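Local coordinates for putative Lipoprotein (Shewanella oneidensis, PDB 3U24), which is of unknown function but binds zinc and calcium ions and is possibly related to zinc metallopeptidases, at residues A[527-541]-A[560-572]. Numbering follows the deposited sequence.
Sequences GYREIYDFREEYKQL and SAPVKYIRQLMLE. With ZN (zinc ion), chain D.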
ATOM      1  N   GLY A 527       7.589  -9.768  -1.976  1.00 19.30           N
ATOM      2  CA  GLY A 527       7.943  -9.515  -3.375  1.00 19.68           C
ATOM      3  C   GLY A 527       9.438  -9.440  -3.621  1.00 20.21           C
ATOM      4  O   GLY A 527       9.939 -10.007  -4.588  1.00 19.12           O
ATOM      5  N   TYR A 528      10.161  -8.748  -2.730  1.00 20.72           N
ATOM      6  CA  TYR A 528      11.607  -8.722  -2.787  1.00 22.06           C
ATOM      7  C   TYR A 528      12.241 -10.123  -2.815  1.00 23.27           C
ATOM      8  O   TYR A 528      13.100 -10.424  -3.656  1.00 24.31           O
ATOM      9  CB  TYR A 528      12.137  -7.920  -1.617  1.00 22.84           C
ATOM     10  CG  TYR A 528      13.593  -8.135  -1.299  1.00 24.10           C
ATOM     11  CD1 TYR A 528      14.588  -7.790  -2.209  1.00 25.12           C
ATOM     12  CD2 TYR A 528      13.977  -8.643  -0.064  1.00 25.04           C
ATOM     13  CE1 TYR A 528      15.931  -7.955  -1.900  1.00 26.20           C
ATOM     14  CE2 TYR A 528      15.308  -8.835   0.244  1.00 26.23           C
ATOM     15  CZ  TYR A 528      16.278  -8.494  -0.671  1.00 26.96           C
ATOM     16  OH  TYR A 528      17.589  -8.699  -0.337  1.00 29.82           O
ATOM     17  N   ARG A 529      11.805 -10.986  -1.921  1.00 24.95           N
ATOM     18  CA  ARG A 529      12.409 -12.310  -1.780  1.00 27.67           C
ATOM     19  C   ARG A 529      12.109 -13.127  -3.014  1.00 26.70           C
ATOM     20  O   ARG A 529      13.000 -13.784  -3.551  1.00 26.13           O
ATOM     21  CB  ARG A 529      11.889 -13.022  -0.515  1.00 31.50           C
ATOM     22  CG  ARG A 529      12.806 -14.099   0.075  1.00 38.10           C
ATOM     23  CD  ARG A 529      14.200 -13.595   0.486  1.00 42.39           C
ATOM     24  NE  ARG A 529      15.245 -14.072  -0.421  1.00 48.11           N
ATOM     25  CZ  ARG A 529      16.536 -13.715  -0.377  1.00 53.51           C
ATOM     26  NH1 ARG A 529      17.020 -12.882   0.551  1.00 54.86           N
ATOM     27  NH2 ARG A 529      17.367 -14.221  -1.276  1.00 56.54           N
ATOM     28  N   GLU A 530      10.857 -13.075  -3.494  1.00 26.17           N
ATOM     29  CA  GLU A 530      10.511 -13.853  -4.704  1.00 27.04           C
ATOM     30  C   GLU A 530      11.259 -13.375  -5.938  1.00 24.76           C
ATOM     31  O   GLU A 530      11.662 -14.182  -6.734  1.00 25.42           O
ATOM     32  CB  GLU A 530       9.000 -13.873  -4.989  1.00 29.28           C
ATOM     33  CG  GLU A 530       8.186 -14.824  -4.134  1.00 33.24           C
ATOM     34  CD  GLU A 530       6.766 -15.003  -4.671  1.00 37.12           C
ATOM     35  OE1 GLU A 530       5.934 -14.105  -4.470  1.00 40.51           O
ATOM     36  OE2 GLU A 530       6.480 -16.016  -5.336  1.00 42.01           O
ATOM     37  N   ILE A 531      11.430 -12.070  -6.101  1.00 23.03           N
ATOM     38  CA  ILE A 531      12.140 -11.502  -7.255  1.00 22.64           C
ATOM     39  C   ILE A 531      13.639 -11.860  -7.240  1.00 23.48           C
ATOM     40  O   ILE A 531      14.188 -12.353  -8.257  1.00 23.37           O
ATOM     41  CB  ILE A 531      11.954  -9.966  -7.369  1.00 21.84           C
ATOM     42  CG1 ILE A 531      10.493  -9.624  -7.663  1.00 21.55           C
ATOM     43  CG2 ILE A 531      12.834  -9.383  -8.471  1.00 21.89           C
ATOM     44  CD1 ILE A 531      10.161  -8.138  -7.545  1.00 21.98           C
ATOM     45  N   TYR A 532      14.291 -11.652  -6.102  1.00 23.74           N
ATOM     46  CA  TYR A 532      15.708 -12.006  -5.951  1.00 24.60           C
ATOM     47  C   TYR A 532      15.922 -13.505  -6.134  1.00 25.90           C
ATOM     48  O   TYR A 532      16.809 -13.901  -6.882  1.00 27.45           O
ATOM     49  CB  TYR A 532      16.270 -11.568  -4.579  1.00 24.06           C
ATOM     50  CG  TYR A 532      17.772 -11.510  -4.547  1.00 24.11           C
ATOM     51  CD1 TYR A 532      18.535 -12.648  -4.265  1.00 24.66           C
ATOM     52  CD2 TYR A 532      18.453 -10.313  -4.807  1.00 25.02           C
ATOM     53  CE1 TYR A 532      19.936 -12.592  -4.230  1.00 25.12           C
ATOM     54  CE2 TYR A 532      19.863 -10.243  -4.811  1.00 25.64           C
ATOM     55  CZ  TYR A 532      20.603 -11.392  -4.538  1.00 25.65           C
ATOM     56  OH  TYR A 532      21.997 -11.326  -4.524  1.00 26.23           O
ATOM     57  N   ASP A 533      15.137 -14.336  -5.463  1.00 26.75           N
ATOM     58  CA  ASP A 533      15.268 -15.802  -5.650  1.00 28.46           C
ATOM     59  C   ASP A 533      14.956 -16.212  -7.103  1.00 28.06           C
ATOM     60  O   ASP A 533      15.661 -17.007  -7.663  1.00 28.89           O
ATOM     61  CB  ASP A 533      14.370 -16.592  -4.703  1.00 29.12           C
ATOM     62  CG  ASP A 533      14.740 -16.397  -3.221  1.00 32.09           C
ATOM     63  OD1 ASP A 533      15.903 -15.960  -2.926  1.00 32.21           O
ATOM     64  OD2 ASP A 533      13.841 -16.691  -2.360  1.00 34.71           O
ATOM     65  N   PHE A 534      13.921 -15.656  -7.715  1.00 26.52           N
ATOM     66  CA  PHE A 534      13.704 -15.934  -9.132  1.00 26.72           C
ATOM     67  C   PHE A 534      14.897 -15.508  -9.982  1.00 26.97           C
ATOM     68  O   PHE A 534      15.289 -16.226 -10.868  1.00 26.92           O
ATOM     69  CB  PHE A 534      12.428 -15.278  -9.667  1.00 26.05           C
ATOM     70  CG  PHE A 534      12.235 -15.434 -11.159  1.00 26.27           C
ATOM     71  CD1 PHE A 534      12.419 -16.674 -11.775  1.00 27.24           C
ATOM     72  CD2 PHE A 534      11.852 -14.363 -11.926  1.00 25.66           C
ATOM     73  CE1 PHE A 534      12.244 -16.820 -13.134  1.00 27.74           C
ATOM     74  CE2 PHE A 534      11.651 -14.501 -13.280  1.00 26.42           C
ATOM     75  CZ  PHE A 534      11.876 -15.715 -13.901  1.00 27.09           C
ATOM     76  N   ARG A 535      15.487 -14.356  -9.695  1.00 27.75           N
ATOM     77  CA  ARG A 535      16.644 -13.943 -10.453  1.00 28.79           C
ATOM     78  C   ARG A 535      17.762 -14.968 -10.335  1.00 30.50           C
ATOM     79  O   ARG A 535      18.345 -15.371 -11.352  1.00 30.00           O
ATOM     80  CB  ARG A 535      17.161 -12.590 -10.060  1.00 27.32           C
ATOM     81  CG  ARG A 535      18.342 -12.222 -10.921  1.00 27.88           C
ATOM     82  CD  ARG A 535      18.947 -10.926 -10.488  1.00 28.12           C
ATOM     83  NE  ARG A 535      19.845 -11.097  -9.365  1.00 27.87           N
ATOM     84  CZ  ARG A 535      20.528 -10.118  -8.809  1.00 27.52           C
ATOM     85  NH1 ARG A 535      20.385  -8.856  -9.225  1.00 27.92           N
ATOM     86  NH2 ARG A 535      21.360 -10.403  -7.829  1.00 27.33           N
ATOM     87  N   GLU A 536      18.062 -15.393  -9.116  1.00 32.21           N
ATOM     88  CA  GLU A 536      19.175 -16.322  -8.942  1.00 34.77           C
ATOM     89  C   GLU A 536      18.878 -17.643  -9.624  1.00 35.15           C
ATOM     90  O   GLU A 536      19.767 -18.260 -10.149  1.00 36.55           O
ATOM     91  CB  GLU A 536      19.527 -16.513  -7.478  1.00 36.58           C
ATOM     92  CG  GLU A 536      20.053 -15.250  -6.771  1.00 39.57           C
ATOM     93  CD  GLU A 536      21.265 -14.592  -7.461  1.00 42.59           C
ATOM     94  OE1 GLU A 536      22.358 -15.200  -7.488  1.00 45.97           O
ATOM     95  OE2 GLU A 536      21.121 -13.447  -7.968  1.00 45.57           O
ATOM     96  N   GLU A 537      17.620 -18.063  -9.616  1.00 35.99           N
ATOM     97  CA  GLU A 537      17.169 -19.264 -10.335  1.00 37.81           C
ATOM     98  C   GLU A 537      17.345 -19.136 -11.854  1.00 37.44           C
ATOM     99  O   GLU A 537      17.711 -20.078 -12.538  1.00 38.48           O
ATOM    100  CB  GLU A 537      15.696 -19.526 -10.002  1.00 38.92           C
ATOM    101  CG  GLU A 537      15.055 -20.622 -10.834  1.00 39.48           C
ATOM    102  CD  GLU A 537      13.598 -20.857 -10.492  1.00 40.35           C
ATOM    103  OE1 GLU A 537      12.911 -19.942 -10.010  1.00 41.52           O
ATOM    104  OE2 GLU A 537      13.119 -21.980 -10.727  1.00 45.31           O
ATOM    105  N   TYR A 538      17.091 -17.952 -12.371  1.00 36.62           N
ATOM    106  CA  TYR A 538      17.248 -17.702 -13.784  1.00 38.25           C
ATOM    107  C   TYR A 538      18.726 -17.632 -14.185  1.00 40.14           C
ATOM    108  O   TYR A 538      19.092 -18.089 -15.275  1.00 39.99           O
ATOM    109  CB  TYR A 538      16.561 -16.409 -14.125  1.00 37.04           C
ATOM    110  CG  TYR A 538      16.167 -16.226 -15.549  1.00 37.09           C
ATOM    111  CD1 TYR A 538      14.992 -16.757 -16.014  1.00 37.70           C
ATOM    112  CD2 TYR A 538      16.916 -15.436 -16.406  1.00 37.58           C
ATOM    113  CE1 TYR A 538      14.591 -16.562 -17.311  1.00 36.90           C
ATOM    114  CE2 TYR A 538      16.514 -15.217 -17.703  1.00 37.56           C
ATOM    115  CZ  TYR A 538      15.346 -15.789 -18.136  1.00 38.02           C
ATOM    116  OH  TYR A 538      14.909 -15.601 -19.408  1.00 40.40           O
ATOM    117  N   LYS A 539      19.564 -17.051 -13.325  1.00 41.25           N
ATOM    118  CA  LYS A 539      21.021 -17.086 -13.524  1.00 45.01           C
ATOM    119  C   LYS A 539      21.516 -18.530 -13.676  1.00 47.77           C
ATOM    120  O   LYS A 539      22.289 -18.837 -14.597  1.00 48.14           O
ATOM    121  CB  LYS A 539      21.755 -16.439 -12.354  1.00 46.74           C
ATOM    122  CG  LYS A 539      22.252 -15.026 -12.596  1.00 48.20           C
ATOM    123  CD  LYS A 539      22.333 -14.236 -11.277  1.00 49.09           C
ATOM    124  CE  LYS A 539      23.507 -13.259 -11.235  1.00 50.01           C
ATOM    125  NZ  LYS A 539      23.236 -12.066 -10.404  1.00 47.20           N
ATOM    126  N   GLN A 540      21.058 -19.396 -12.772  1.00 49.10           N
ATOM    127  CA  GLN A 540      21.372 -20.832 -12.814  1.00 54.93           C
ATOM    128  C   GLN A 540      20.982 -21.497 -14.124  1.00 54.15           C
ATOM    129  O   GLN A 540      21.728 -22.303 -14.653  1.00 56.32           O
ATOM    130  CB  GLN A 540      20.655 -21.586 -11.692  1.00 57.94           C
ATOM    131  CG  GLN A 540      21.422 -21.676 -10.388  1.00 61.54           C
ATOM    132  CD  GLN A 540      22.254 -22.936 -10.275  1.00 67.25           C
ATOM    133  OE1 GLN A 540      22.447 -23.671 -11.255  1.00 69.33           O
ATOM    134  NE2 GLN A 540      22.739 -23.206  -9.065  1.00 66.27           N
ATOM    135  N   LEU A 541      19.798 -21.178 -14.621  1.00 53.57           N
ATOM    136  CA  LEU A 541      19.284 -21.811 -15.829  1.00 54.79           C
ATOM    137  C   LEU A 541      19.978 -21.339 -17.090  1.00 55.44           C
ATOM    138  O   LEU A 541      20.238 -22.147 -17.956  1.00 58.86           O
ATOM    139  CB  LEU A 541      17.772 -21.628 -15.944  1.00 54.41           C
ATOM    140  CG  LEU A 541      16.900 -22.693 -15.242  1.00 57.43           C
ATOM    141  CD1 LEU A 541      17.696 -23.841 -14.614  1.00 60.88           C
ATOM    142  CD2 LEU A 541      15.974 -22.064 -14.199  1.00 57.86           C
ATOM    143  N   SER A 560       2.126  -5.119 -13.445  1.00 27.38           N
ATOM    144  CA  SER A 560       1.959  -5.402 -12.026  1.00 27.82           C
ATOM    145  C   SER A 560       1.258  -6.755 -11.714  1.00 27.52           C
ATOM    146  O   SER A 560       0.332  -6.826 -10.924  1.00 29.09           O
ATOM    147  CB  SER A 560       1.205  -4.205 -11.409  1.00 28.70           C
ATOM    148  OG  SER A 560       1.928  -2.972 -11.723  1.00 29.56           O
ATOM    149  N   ALA A 561       1.716  -7.818 -12.348  1.00 26.65           N
ATOM    150  CA  ALA A 561       1.220  -9.152 -12.079  1.00 27.02           C
ATOM    151  C   ALA A 561       2.004  -9.672 -10.881  1.00 26.17           C
ATOM    152  O   ALA A 561       3.118  -9.249 -10.653  1.00 25.53           O
ATOM    153  CB  ALA A 561       1.423 -10.103 -13.265  1.00 25.77           C
ATOM    154  N   PRO A 562       1.416 -10.617 -10.137  1.00 25.75           N
ATOM    155  CA  PRO A 562       2.124 -11.272  -9.063  1.00 24.93           C
ATOM    156  C   PRO A 562       3.413 -11.898  -9.584  1.00 24.53           C
ATOM    157  O   PRO A 562       3.434 -12.498 -10.685  1.00 24.85           O
ATOM    158  CB  PRO A 562       1.164 -12.390  -8.628  1.00 25.72           C
ATOM    159  CG  PRO A 562      -0.190 -11.968  -9.106  1.00 26.20           C
ATOM    160  CD  PRO A 562       0.083 -11.209 -10.379  1.00 26.32           C
ATOM    161  N   VAL A 563       4.462 -11.797  -8.783  1.00 22.99           N
ATOM    162  CA  VAL A 563       5.741 -12.329  -9.177  1.00 23.42           C
ATOM    163  C   VAL A 563       5.694 -13.817  -9.627  1.00 23.94           C
ATOM    164  O   VAL A 563       6.358 -14.194 -10.607  1.00 23.85           O
ATOM    165  CB  VAL A 563       6.767 -12.153  -8.054  1.00 23.37           C
ATOM    166  CG1 VAL A 563       8.120 -12.743  -8.463  1.00 22.88           C
ATOM    167  CG2 VAL A 563       6.868 -10.668  -7.656  1.00 21.97           C
ATOM    168  N   LYS A 564       4.894 -14.654  -8.983  1.00 23.77           N
ATOM    169  CA  LYS A 564       4.886 -16.041  -9.384  1.00 25.67           C
ATOM    170  C   LYS A 564       4.351 -16.262 -10.792  1.00 27.03           C
ATOM    171  O   LYS A 564       4.735 -17.226 -11.454  1.00 27.66           O
ATOM    172  CB  LYS A 564       4.140 -16.942  -8.413  1.00 26.30           C
ATOM    173  CG  LYS A 564       2.651 -16.697  -8.266  1.00 28.21           C
ATOM    174  CD  LYS A 564       2.032 -17.928  -7.601  1.00 30.69           C
ATOM    175  CE  LYS A 564       0.679 -17.678  -6.962  1.00 32.16           C
ATOM    176  NZ  LYS A 564      -0.119 -18.956  -6.921  1.00 35.35           N
ATOM    177  N   TYR A 565       3.459 -15.395 -11.244  1.00 27.56           N
ATOM    178  CA  TYR A 565       2.928 -15.533 -12.585  1.00 29.90           C
ATOM    179  C   TYR A 565       3.963 -15.064 -13.616  1.00 28.24           C
ATOM    180  O   TYR A 565       4.122 -15.685 -14.671  1.00 27.50           O
ATOM    181  CB  TYR A 565       1.550 -14.830 -12.690  1.00 32.92           C
ATOM    182  CG  TYR A 565       0.446 -15.595 -11.920  1.00 35.94           C
ATOM    183  CD1 TYR A 565       0.242 -17.016 -12.136  1.00 40.34           C
ATOM    184  CD2 TYR A 565      -0.377 -14.942 -10.988  1.00 36.32           C
ATOM    185  CE1 TYR A 565      -0.742 -17.737 -11.434  1.00 40.09           C
ATOM    186  CE2 TYR A 565      -1.372 -15.648 -10.289  1.00 37.98           C
ATOM    187  CZ  TYR A 565      -1.560 -17.051 -10.509  1.00 39.44           C
ATOM    188  OH  TYR A 565      -2.562 -17.771  -9.821  1.00 40.17           O
ATOM    189  N   ILE A 566       4.677 -13.995 -13.296  1.00 26.47           N
ATOM    190  CA  ILE A 566       5.759 -13.547 -14.147  1.00 26.76           C
ATOM    191  C   ILE A 566       6.833 -14.630 -14.285  1.00 27.32           C
ATOM    192  O   ILE A 566       7.270 -14.928 -15.402  1.00 28.25           O
ATOM    193  CB  ILE A 566       6.408 -12.252 -13.674  1.00 25.40           C
ATOM    194  CG1 ILE A 566       5.397 -11.095 -13.735  1.00 24.96           C
ATOM    195  CG2 ILE A 566       7.640 -11.938 -14.523  1.00 25.20           C
ATOM    196  CD1 ILE A 566       5.860  -9.868 -12.953  1.00 23.05           C
ATOM    197  N   ARG A 567       7.187 -15.253 -13.172  1.00 27.69           N
ATOM    198  CA  ARG A 567       8.118 -16.371 -13.181  1.00 28.79           C
ATOM    199  C   ARG A 567       7.617 -17.488 -14.081  1.00 29.95           C
ATOM    200  O   ARG A 567       8.358 -18.009 -14.904  1.00 29.49           O
ATOM    201  CB  ARG A 567       8.289 -16.926 -11.783  1.00 29.08           C
ATOM    202  CG  ARG A 567       9.131 -18.187 -11.707  1.00 30.23           C
ATOM    203  CD  ARG A 567       9.434 -18.602 -10.247  1.00 30.38           C
ATOM    204  NE  ARG A 567      10.120 -19.902 -10.287  1.00 32.83           N
ATOM    205  CZ  ARG A 567       9.508 -21.080 -10.426  1.00 32.72           C
ATOM    206  NH1 ARG A 567       8.185 -21.170 -10.491  1.00 33.43           N
ATOM    207  NH2 ARG A 567      10.218 -22.173 -10.475  1.00 33.13           N
ATOM    208  N   GLN A 568       6.365 -17.885 -13.889  1.00 31.44           N
ATOM    209  CA  GLN A 568       5.788 -19.007 -14.655  1.00 34.17           C
ATOM    210  C   GLN A 568       5.818 -18.674 -16.165  1.00 32.78           C
ATOM    211  O   GLN A 568       6.188 -19.520 -16.972  1.00 33.59           O
ATOM    212  CB  GLN A 568       4.358 -19.312 -14.159  1.00 38.83           C
ATOM    213  CG  GLN A 568       3.780 -20.680 -14.520  1.00 46.64           C
ATOM    214  CD  GLN A 568       2.563 -21.116 -13.640  1.00 55.11           C
ATOM    215  OE1 GLN A 568       2.387 -20.687 -12.467  1.00 59.34           O
ATOM    216  NE2 GLN A 568       1.725 -22.003 -14.210  1.00 59.25           N
ATOM    217  N   LEU A 569       5.472 -17.444 -16.547  1.00 30.73           N
ATOM    218  CA  LEU A 569       5.446 -17.088 -17.977  1.00 31.15           C
ATOM    219  C   LEU A 569       6.860 -17.045 -18.525  1.00 30.41           C
ATOM    220  O   LEU A 569       7.065 -17.479 -19.636  1.00 30.23           O
ATOM    221  CB  LEU A 569       4.719 -15.763 -18.252  1.00 30.35           C
ATOM    222  CG  LEU A 569       3.231 -15.823 -17.889  1.00 30.59           C
ATOM    223  CD1 LEU A 569       2.660 -14.417 -17.655  1.00 30.40           C
ATOM    224  CD2 LEU A 569       2.432 -16.601 -18.919  1.00 31.16           C
HETATM  225  N   MSE A 570       7.821 -16.551 -17.739  1.00 28.95           N
HETATM  226  CA  MSE A 570       9.209 -16.455 -18.186  1.00 28.94           C
HETATM  227  C   MSE A 570       9.857 -17.812 -18.286  1.00 31.39           C
HETATM  228  O   MSE A 570      10.735 -17.981 -19.128  1.00 33.05           O
HETATM  229  CB  MSE A 570      10.058 -15.509 -17.304  1.00 27.14           C
HETATM  230  CG  MSE A 570       9.790 -14.060 -17.589  1.00 26.04           C
HETATM  231 SE   MSE A 570      10.741 -12.815 -16.513  0.80 23.69          SE
HETATM  232  CE  MSE A 570      12.466 -13.108 -17.370  1.00 25.83           C
ATOM    233  N   LEU A 571       9.443 -18.787 -17.461  1.00 33.71           N
ATOM    234  CA  LEU A 571      10.037 -20.152 -17.530  1.00 36.18           C
ATOM    235  C   LEU A 571       9.374 -21.055 -18.571  1.00 40.64           C
ATOM    236  O   LEU A 571      10.035 -21.913 -19.124  1.00 42.31           O
ATOM    237  CB  LEU A 571      10.056 -20.844 -16.153  1.00 35.27           C
ATOM    238  CG  LEU A 571      11.085 -20.240 -15.165  1.00 34.11           C
ATOM    239  CD1 LEU A 571      11.070 -20.961 -13.822  1.00 33.06           C
ATOM    240  CD2 LEU A 571      12.485 -20.255 -15.787  1.00 32.81           C
ATOM    241  N   GLU A 572       8.071 -20.869 -18.805  1.00 46.42           N
ATOM    242  CA  GLU A 572       7.285 -21.546 -19.872  1.00 49.65           C
ATOM    243  C   GLU A 572       7.485 -20.845 -21.227  1.00 53.86           C
ATOM    244  O   GLU A 572       8.486 -21.027 -21.932  1.00 56.01           O
ATOM    245  CB  GLU A 572       5.788 -21.483 -19.516  1.00 50.65           C
ATOM    246  CG  GLU A 572       4.824 -22.197 -20.458  1.00 53.70           C
ATOM    247  CD  GLU A 572       3.375 -21.676 -20.393  1.00 54.83           C
ATOM    248  OE1 GLU A 572       3.126 -20.659 -19.678  1.00 50.64           O
ATOM    249  OE2 GLU A 572       2.490 -22.288 -21.085  1.00 52.00           O
TER
HETATM  250 ZN    ZN D 593       1.143 -20.472 -19.754  1.00 49.10          ZN
HETATM  251  O   HOH W   1       3.951 -13.865  -6.312  1.00 22.53           O
HETATM  252  O   HOH W   2      -0.020 -22.102 -19.936  1.00 36.69           O
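F534 and R567 meet at the centre of a nearly parallel pair of helices, 527-541 and the C-terminal helix 563-571, whose axes approach to 10.2 Å. The aliphatic part of R567 lies over one face of the phenyl ring, with CG 4.0 Å from the F534 ring centroid, a CH-pi contact. R567 leaves its helix with chi1 at 174° and stays extended to NE, which carries the chain across that face to E537. The salt bridge there is side-on, with carboxylate and guanidinium planes only 22° apart: R567 NE donates to E537 OE1 at 2.8 Å (N-H...O 178°), and R567 NH2 meets the syn lone pair of E537 OE2 at 2.9 Å. Shortening R567 to an alanine would remove CG, CD and the guanidinium, and would probably leave the E537 carboxylate without its cationic mate and thin the cover over F534.

At the ring's edge sits selenomethionine M570, SE lying 3.8 Å from F534 CE2, in a Met-aromatic arrangement. L571 enters as a knob into the hole formed by F534, E537, Y538 and L541. Nearer the start of the C-terminal helix, V563 CG2 packs against I531 CG1 at 3.8 Å.

Farther out, F551 of helix 548-555, which lies between the two in sequence, meets the rings of F534 and Y538, so the chain's last helix is fastened to helix 523-542 around a shared cluster; just beyond, E572 OE1 binds a zinc ion. E530 OE2 accepts a hydrogen bond from the backbone N of G257, while a water bridges E530 OE1 (2.7 Å) to K564 N (2.9 Å).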